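Local coordinates for protein proline dehydrogenase (Deinococcus radiodurans, PDB 4H6Q) that catalyses the FAD-dependent oxidation of L-proline to delta-1-pyrroline-5-carboxylate, the first step of proline breakdown to glutamate, at residues Ile124-Met138 and Leu154-Gln168. Numbering follows the deposited sequence.
Sequences IAKAKEYGGFICLDM and LVGEFGAEHVGTVLQ. With FAD (flavin-adenine dinucleotide), chain C.
Lys-128 lays its extended chain across the imidazole of His-162, with CG 3.6 Å from the ring centroid, almost on the ring normal, a CH-pi contact. At the ring's edge, ND1 donates a nearly straight hydrogen bond of 2.8 Å to Gly-132 O in the ring plane; face and edge fix its rotation. With CG of Lys-128 anti to the backbone N (chi1 179°), NZ passes beyond the ring and donates a hydrogen bond to Phe-158 O (2.9 Å) from above the carbonyl plane. A glycine in place of His-162 would probably leave Gly-132 O without this donor and the lysine chain without its supporting surface. Ile-124 sets CG2 over one face of the Phe-158 ring, while its CD1 reaches Val-163 CG2 and Leu-154 CD1.

The imidazole lies just before strands 133-136 and 163-168, neighbours in the parallel beta8-alpha8 barrel joined through helix 144-158 in a right-handed beta-alpha-beta crossover; the Ile-124 contacts mainly join the helices preceding them. Ile-134 N donates to His-162 O, Gly-164 N to Ile-134 O and Leu-136 N to Gly-164 O. Phe-133 CZ comes within 3.4 Å of Gly-164 N.

Toward the flavin, Thr-165 OG1 donates to Leu-136 O (2.8 Å) in its carbonyl plane. Met-138 packs CB against Val-166 CB, its bent chain bringing CE beside Val-166 O, and crosses Gln-168 at about a right angle, CG against OE1. Met-138 O accepts from FAD N3 (2.8 Å) and Gln-168 NE2 donates to FAD O2; Asp-137, probably catalytic, forms salt bridges with Arg-189 and Lys-100 and a hydrogen bond with Tyr-280.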
loop_
_atom_site.group_PDB
_atom_site.type_symbol
_atom_site.label_atom_id
_atom_site.label_comp_id
_atom_site.label_asym_id
_atom_site.label_seq_id
_atom_site.Cartn_x
_atom_site.Cartn_y
_atom_site.Cartn_z
ATOM N N ILE A 124 -11.187 -7.354 -6.252
ATOM C CA ILE A 124 -10.150 -8.351 -6.496
ATOM C C ILE A 124 -10.520 -9.219 -7.703
ATOM O O ILE A 124 -9.647 -9.556 -8.519
ATOM C CB ILE A 124 -9.904 -9.225 -5.253
ATOM C CG1 ILE A 124 -9.445 -8.371 -4.071
ATOM C CG2 ILE A 124 -8.872 -10.358 -5.589
ATOM C CD1 ILE A 124 -9.606 -9.089 -2.733
ATOM N N ALA A 125 -11.799 -9.576 -7.853
ATOM C CA ALA A 125 -12.224 -10.373 -9.013
ATOM C C ALA A 125 -11.873 -9.637 -10.310
ATOM O O ALA A 125 -11.413 -10.260 -11.268
ATOM C CB ALA A 125 -13.726 -10.657 -8.920
ATOM N N LYS A 126 -12.103 -8.326 -10.366
ATOM C CA LYS A 126 -11.830 -7.543 -11.567
ATOM C C LYS A 126 -10.325 -7.472 -11.822
ATOM O O LYS A 126 -9.858 -7.700 -12.973
ATOM C CB LYS A 126 -12.483 -6.147 -11.495
ATOM C CG LYS A 126 -12.339 -5.314 -12.742
ATOM C CD LYS A 126 -12.844 -5.966 -14.008
ATOM C CE LYS A 126 -14.343 -6.089 -13.996
ATOM N NZ LYS A 126 -14.792 -6.367 -15.369
ATOM N N ALA A 127 -9.532 -7.167 -10.797
ATOM C CA ALA A 127 -8.079 -7.112 -10.975
ATOM C C ALA A 127 -7.581 -8.494 -11.427
ATOM O O ALA A 127 -6.772 -8.572 -12.366
ATOM C CB ALA A 127 -7.369 -6.677 -9.695
ATOM N N LYS A 128 -8.079 -9.578 -10.821
ATOM C CA LYS A 128 -7.616 -10.929 -11.185
ATOM C C LYS A 128 -7.976 -11.297 -12.626
ATOM O O LYS A 128 -7.202 -11.981 -13.319
ATOM C CB LYS A 128 -8.220 -11.958 -10.241
ATOM C CG LYS A 128 -7.825 -13.414 -10.550
ATOM C CD LYS A 128 -8.241 -14.383 -9.476
ATOM C CE LYS A 128 -7.912 -15.797 -9.900
ATOM N NZ LYS A 128 -8.243 -16.750 -8.785
ATOM N N GLU A 129 -9.121 -10.835 -13.134
ATOM C CA GLU A 129 -9.470 -11.099 -14.537
ATOM C C GLU A 129 -8.360 -10.627 -15.469
ATOM O O GLU A 129 -8.147 -11.190 -16.583
ATOM C CB GLU A 129 -10.748 -10.346 -14.874
ATOM C CG GLU A 129 -11.292 -10.633 -16.240
ATOM C CD GLU A 129 -12.557 -9.851 -16.533
ATOM O OE1 GLU A 129 -12.950 -9.848 -17.728
ATOM O OE2 GLU A 129 -13.135 -9.261 -15.579
ATOM N N TYR A 130 -7.698 -9.557 -15.057
ATOM C CA TYR A 130 -6.690 -8.934 -15.895
ATOM C C TYR A 130 -5.287 -9.283 -15.410
ATOM O O TYR A 130 -4.323 -8.578 -15.718
ATOM C CB TYR A 130 -6.896 -7.411 -15.943
ATOM C CG TYR A 130 -8.263 -6.984 -16.473
ATOM C CD1 TYR A 130 -8.909 -7.689 -17.503
ATOM C CD2 TYR A 130 -8.915 -5.857 -15.946
ATOM C CE1 TYR A 130 -10.119 -7.283 -17.979
ATOM C CE2 TYR A 130 -10.139 -5.452 -16.437
ATOM C CZ TYR A 130 -10.745 -6.172 -17.444
ATOM O OH TYR A 130 -11.954 -5.764 -17.945
ATOM N N GLY A 131 -5.199 -10.345 -14.612
ATOM C CA GLY A 131 -3.920 -10.861 -14.128
ATOM C C GLY A 131 -3.292 -9.987 -13.055
ATOM O O GLY A 131 -2.100 -10.083 -12.770
ATOM N N GLY A 132 -4.107 -9.114 -12.461
ATOM C CA GLY A 132 -3.639 -8.126 -11.490
ATOM C C GLY A 132 -3.611 -8.535 -10.035
ATOM O O GLY A 132 -3.728 -9.741 -9.663
ATOM N N PHE A 133 -3.445 -7.512 -9.171
ATOM C CA PHE A 133 -3.152 -7.717 -7.768
ATOM C C PHE A 133 -3.753 -6.591 -6.934
ATOM O O PHE A 133 -3.638 -5.400 -7.349
ATOM C CB PHE A 133 -1.623 -7.757 -7.565
ATOM C CG PHE A 133 -1.186 -8.016 -6.151
ATOM C CD1 PHE A 133 -1.040 -9.318 -5.680
ATOM C CD2 PHE A 133 -0.903 -6.951 -5.301
ATOM C CE1 PHE A 133 -0.581 -9.543 -4.360
ATOM C CE2 PHE A 133 -0.462 -7.165 -4.012
ATOM C CZ PHE A 133 -0.311 -8.459 -3.540
ATOM N N ILE A 134 -4.297 -6.933 -5.759
ATOM C CA ILE A 134 -4.802 -5.911 -4.831
ATOM C C ILE A 134 -4.083 -6.063 -3.515
ATOM O O ILE A 134 -4.018 -7.180 -2.972
ATOM C CB ILE A 134 -6.316 -6.132 -4.571
ATOM C CG1 ILE A 134 -7.156 -6.021 -5.865
ATOM C CG2 ILE A 134 -6.840 -5.166 -3.499
ATOM C CD1 ILE A 134 -6.979 -4.652 -6.626
ATOM N N CYS A 135 -3.585 -4.942 -2.978
ATOM C CA CYS A 135 -3.095 -4.919 -1.613
ATOM C C CYS A 135 -4.137 -4.301 -0.673
ATOM O O CYS A 135 -4.663 -3.214 -0.976
ATOM C CB CYS A 135 -1.773 -4.133 -1.501
ATOM S SG CYS A 135 -1.150 -4.087 0.223
ATOM N N LEU A 136 -4.430 -4.976 0.438
ATOM C CA LEU A 136 -5.237 -4.414 1.535
ATOM C C LEU A 136 -4.286 -3.644 2.448
ATOM O O LEU A 136 -3.515 -4.244 3.227
ATOM C CB LEU A 136 -5.936 -5.528 2.323
ATOM C CG LEU A 136 -6.674 -6.549 1.424
ATOM C CD1 LEU A 136 -7.229 -7.676 2.273
ATOM C CD2 LEU A 136 -7.790 -5.897 0.585
ATOM N N ASP A 137 -4.304 -2.292 2.346
ATOM C CA ASP A 137 -3.465 -1.450 3.216
ATOM C C ASP A 137 -3.854 -1.706 4.692
ATOM O O ASP A 137 -4.992 -2.082 5.014
ATOM C CB ASP A 137 -3.715 0.021 2.906
ATOM C CG ASP A 137 -3.053 0.509 1.637
ATOM O OD1 ASP A 137 -2.225 -0.196 1.016
ATOM O OD2 ASP A 137 -3.392 1.700 1.281
ATOM N N MET A 138 -2.900 -1.516 5.583
ATOM C CA MET A 138 -3.215 -1.624 7.005
ATOM C C MET A 138 -3.474 -0.257 7.626
ATOM O O MET A 138 -2.632 0.654 7.528
ATOM C CB MET A 138 -2.134 -2.384 7.783
ATOM C CG MET A 138 -2.617 -2.823 9.191
ATOM S SD MET A 138 -3.992 -4.023 9.159
ATOM C CE MET A 138 -3.197 -5.490 8.555
ATOM N N LEU A 154 -10.063 -13.877 1.752
ATOM C CA LEU A 154 -9.901 -13.466 0.374
ATOM C C LEU A 154 -8.795 -14.254 -0.318
ATOM O O LEU A 154 -8.915 -14.564 -1.527
ATOM C CB LEU A 154 -9.647 -11.954 0.259
ATOM C CG LEU A 154 -10.888 -11.144 0.654
ATOM C CD1 LEU A 154 -10.493 -9.704 0.996
ATOM C CD2 LEU A 154 -11.976 -11.194 -0.457
ATOM N N VAL A 155 -7.720 -14.583 0.392
ATOM C CA VAL A 155 -6.694 -15.470 -0.184
ATOM C C VAL A 155 -7.322 -16.820 -0.560
ATOM O O VAL A 155 -7.060 -17.379 -1.650
ATOM C CB VAL A 155 -5.505 -15.688 0.788
ATOM C CG1 VAL A 155 -4.590 -16.862 0.333
ATOM C CG2 VAL A 155 -4.692 -14.422 0.906
ATOM N N GLY A 156 -8.189 -17.350 0.300
ATOM C CA GLY A 156 -8.891 -18.583 0.010
ATOM C C GLY A 156 -9.740 -18.527 -1.248
ATOM O O GLY A 156 -9.820 -19.504 -2.006
ATOM N N GLU A 157 -10.365 -17.370 -1.478
ATOM C CA GLU A 157 -11.228 -17.183 -2.647
ATOM C C GLU A 157 -10.535 -16.855 -3.975
ATOM O O GLU A 157 -10.978 -17.320 -5.035
ATOM C CB GLU A 157 -12.314 -16.150 -2.334
ATOM C CG GLU A 157 -13.205 -16.601 -1.226
ATOM C CD GLU A 157 -14.172 -15.554 -0.766
ATOM O OE1 GLU A 157 -14.224 -14.430 -1.337
ATOM O OE2 GLU A 157 -14.903 -15.886 0.193
ATOM N N PHE A 158 -9.430 -16.134 -3.919
ATOM C CA PHE A 158 -8.788 -15.577 -5.110
ATOM C C PHE A 158 -7.352 -15.976 -5.317
ATOM O O PHE A 158 -6.874 -15.840 -6.432
ATOM C CB PHE A 158 -8.865 -14.007 -5.058
ATOM C CG PHE A 158 -10.276 -13.498 -5.091
ATOM C CD1 PHE A 158 -11.016 -13.523 -6.284
ATOM C CD2 PHE A 158 -10.890 -13.062 -3.928
ATOM C CE1 PHE A 158 -12.345 -13.092 -6.321
ATOM C CE2 PHE A 158 -12.214 -12.638 -3.947
ATOM C CZ PHE A 158 -12.957 -12.661 -5.129
ATOM N N GLY A 159 -6.673 -16.470 -4.267
ATOM C CA GLY A 159 -5.301 -16.932 -4.386
ATOM C C GLY A 159 -4.294 -15.898 -3.904
ATOM O O GLY A 159 -4.468 -14.671 -4.115
ATOM N N ALA A 160 -3.215 -16.383 -3.299
ATOM C CA ALA A 160 -2.121 -15.517 -2.803
ATOM C C ALA A 160 -1.408 -14.736 -3.900
ATOM O O ALA A 160 -0.728 -13.767 -3.618
ATOM C CB ALA A 160 -1.105 -16.348 -1.989
ATOM N N GLU A 161 -1.578 -15.149 -5.145
ATOM C CA GLU A 161 -1.044 -14.386 -6.265
ATOM C C GLU A 161 -1.824 -13.106 -6.586
ATOM O O GLU A 161 -1.334 -12.259 -7.356
ATOM C CB GLU A 161 -1.081 -15.274 -7.521
ATOM C CG GLU A 161 -0.478 -16.684 -7.365
ATOM C CD GLU A 161 -1.495 -17.788 -6.875
ATOM O OE1 GLU A 161 -2.634 -17.499 -6.406
ATOM O OE2 GLU A 161 -1.138 -18.984 -7.016
ATOM N N HIS A 162 -3.003 -12.946 -5.992
ATOM C CA HIS A 162 -3.890 -11.864 -6.396
ATOM C C HIS A 162 -4.310 -10.921 -5.302
ATOM O O HIS A 162 -4.900 -9.877 -5.634
ATOM C CB HIS A 162 -5.143 -12.392 -7.133
ATOM C CG HIS A 162 -4.815 -13.139 -8.382
ATOM N ND1 HIS A 162 -4.312 -12.520 -9.507
ATOM C CD2 HIS A 162 -4.785 -14.458 -8.634
ATOM C CE1 HIS A 162 -4.046 -13.438 -10.433
ATOM N NE2 HIS A 162 -4.310 -14.618 -9.915
ATOM N N VAL A 163 -4.037 -11.247 -4.035
ATOM C CA VAL A 163 -4.360 -10.318 -2.935
ATOM C C VAL A 163 -3.268 -10.430 -1.913
ATOM O O VAL A 163 -2.820 -11.536 -1.595
ATOM C CB VAL A 163 -5.765 -10.581 -2.334
ATOM C CG1 VAL A 163 -5.951 -12.015 -1.815
ATOM C CG2 VAL A 163 -6.106 -9.573 -1.256
ATOM N N GLY A 164 -2.828 -9.280 -1.404
ATOM C CA GLY A 164 -1.795 -9.158 -0.391
ATOM C C GLY A 164 -2.223 -8.217 0.715
ATOM O O GLY A 164 -3.321 -7.626 0.643
ATOM N N THR A 165 -1.372 -8.062 1.714
ATOM C CA THR A 165 -1.672 -7.083 2.766
ATOM C C THR A 165 -0.370 -6.480 3.309
ATOM O O THR A 165 0.663 -6.552 2.604
ATOM C CB THR A 165 -2.635 -7.660 3.854
ATOM O OG1 THR A 165 -3.103 -6.593 4.682
ATOM C CG2 THR A 165 -1.983 -8.723 4.745
ATOM N N VAL A 166 -0.466 -5.856 4.483
ATOM C CA VAL A 166 0.587 -5.012 5.043
ATOM C C VAL A 166 0.717 -5.330 6.536
ATOM O O VAL A 166 -0.303 -5.567 7.206
ATOM C CB VAL A 166 0.201 -3.513 4.922
ATOM C CG1 VAL A 166 1.247 -2.613 5.572
ATOM C CG2 VAL A 166 -0.073 -3.115 3.430
ATOM N N LEU A 167 1.951 -5.354 7.057
ATOM C CA LEU A 167 2.163 -5.397 8.509
ATOM C C LEU A 167 3.049 -4.252 8.912
ATOM O O LEU A 167 4.042 -3.897 8.204
ATOM C CB LEU A 167 2.766 -6.714 8.996
ATOM C CG LEU A 167 1.846 -7.923 8.806
ATOM C CD1 LEU A 167 2.581 -9.188 9.084
ATOM C CD2 LEU A 167 0.600 -7.847 9.688
ATOM N N GLN A 168 2.704 -3.686 10.073
ATOM C CA GLN A 168 3.387 -2.462 10.556
ATOM C C GLN A 168 4.388 -2.811 11.658
ATOM O O GLN A 168 4.001 -3.403 12.716
ATOM C CB GLN A 168 2.373 -1.435 11.102
ATOM C CG GLN A 168 1.339 -0.988 10.077
ATOM C CD GLN A 168 -0.013 -0.754 10.672
ATOM O OE1 GLN A 168 -0.467 -1.555 11.495
ATOM N NE2 GLN A 168 -0.712 0.263 10.206
HETATM P PA FAD C . 11.205 7.209 8.325
HETATM O O1A FAD C . 12.127 6.642 9.410
HETATM O O2A FAD C . 9.978 7.903 8.755
HETATM O O5B FAD C . 11.873 8.141 7.355
HETATM C C5B FAD C . 13.071 7.747 6.705
HETATM C C4B FAD C . 13.612 8.805 5.765
HETATM O O4B FAD C . 12.814 8.786 4.604
HETATM C C3B FAD C . 13.491 10.197 6.270
HETATM O O3B FAD C . 14.524 10.599 7.156
HETATM C C2B FAD C . 13.460 10.954 4.998
HETATM O O2B FAD C . 14.727 11.004 4.378
HETATM C C1B FAD C . 12.559 10.092 4.174
HETATM N N9A FAD C . 11.136 10.389 4.342
HETATM C C8A FAD C . 10.154 9.518 4.810
HETATM N N7A FAD C . 8.953 10.098 4.834
HETATM C C5A FAD C . 9.122 11.385 4.334
HETATM C C6A FAD C . 8.268 12.451 4.124
HETATM N N6A FAD C . 6.871 12.356 4.403
HETATM N N1A FAD C . 8.782 13.589 3.631
HETATM C C2A FAD C . 10.093 13.718 3.340
HETATM N N3A FAD C . 10.971 12.721 3.531
HETATM C C4A FAD C . 10.496 11.574 4.005
HETATM N N1 FAD C . 1.958 2.490 6.840
HETATM C C2 FAD C . 0.773 1.986 7.278
HETATM O O2 FAD C . 0.504 2.125 8.554
HETATM N N3 FAD C . -0.109 1.339 6.455
HETATM C C4 FAD C . 0.161 1.168 5.102
HETATM O O4 FAD C . -0.728 0.545 4.303
HETATM C C4X FAD C . 1.421 1.699 4.577
HETATM N N5 FAD C . 1.744 1.560 3.252
HETATM C C5X FAD C . 2.963 2.050 2.840
HETATM C C6 FAD C . 3.329 1.915 1.491
HETATM C C7 FAD C . 4.592 2.385 1.049
HETATM C C7M FAD C . 4.992 2.237 -0.417
HETATM C C8 FAD C . 5.465 2.988 1.986
HETATM C C8M FAD C . 6.817 3.494 1.561
HETATM C C9 FAD C . 5.074 3.150 3.324
HETATM C C9A FAD C . 3.851 2.672 3.752
HETATM N N10 FAD C . 3.505 2.818 5.110
HETATM C C10 FAD C . 2.285 2.343 5.525
HETATM C "C1'" FAD C . 4.406 3.411 6.084
HETATM C "C2'" FAD C . 4.176 4.846 6.447
HETATM O "O2'" FAD C . 3.649 5.467 5.281
HETATM C "C3'" FAD C . 5.583 5.131 7.028
HETATM O "O3'" FAD C . 5.685 5.053 8.418
HETATM C "C4'" FAD C . 6.303 6.323 6.532
HETATM O "O4'" FAD C . 6.403 6.137 5.165
HETATM C "C5'" FAD C . 7.673 6.370 7.193
HETATM O "O5'" FAD C . 8.644 6.477 6.199
HETATM P P FAD C . 9.948 5.564 6.169
HETATM O O1P FAD C . 9.796 4.023 6.348
HETATM O O2P FAD C . 10.725 6.143 4.956
HETATM O O3P FAD C . 10.890 6.054 7.385
HETATM O O HOH W 1 -6.463 -9.359 -7.936
HETATM O O HOH W 2 -11.126 -16.594 -8.300
#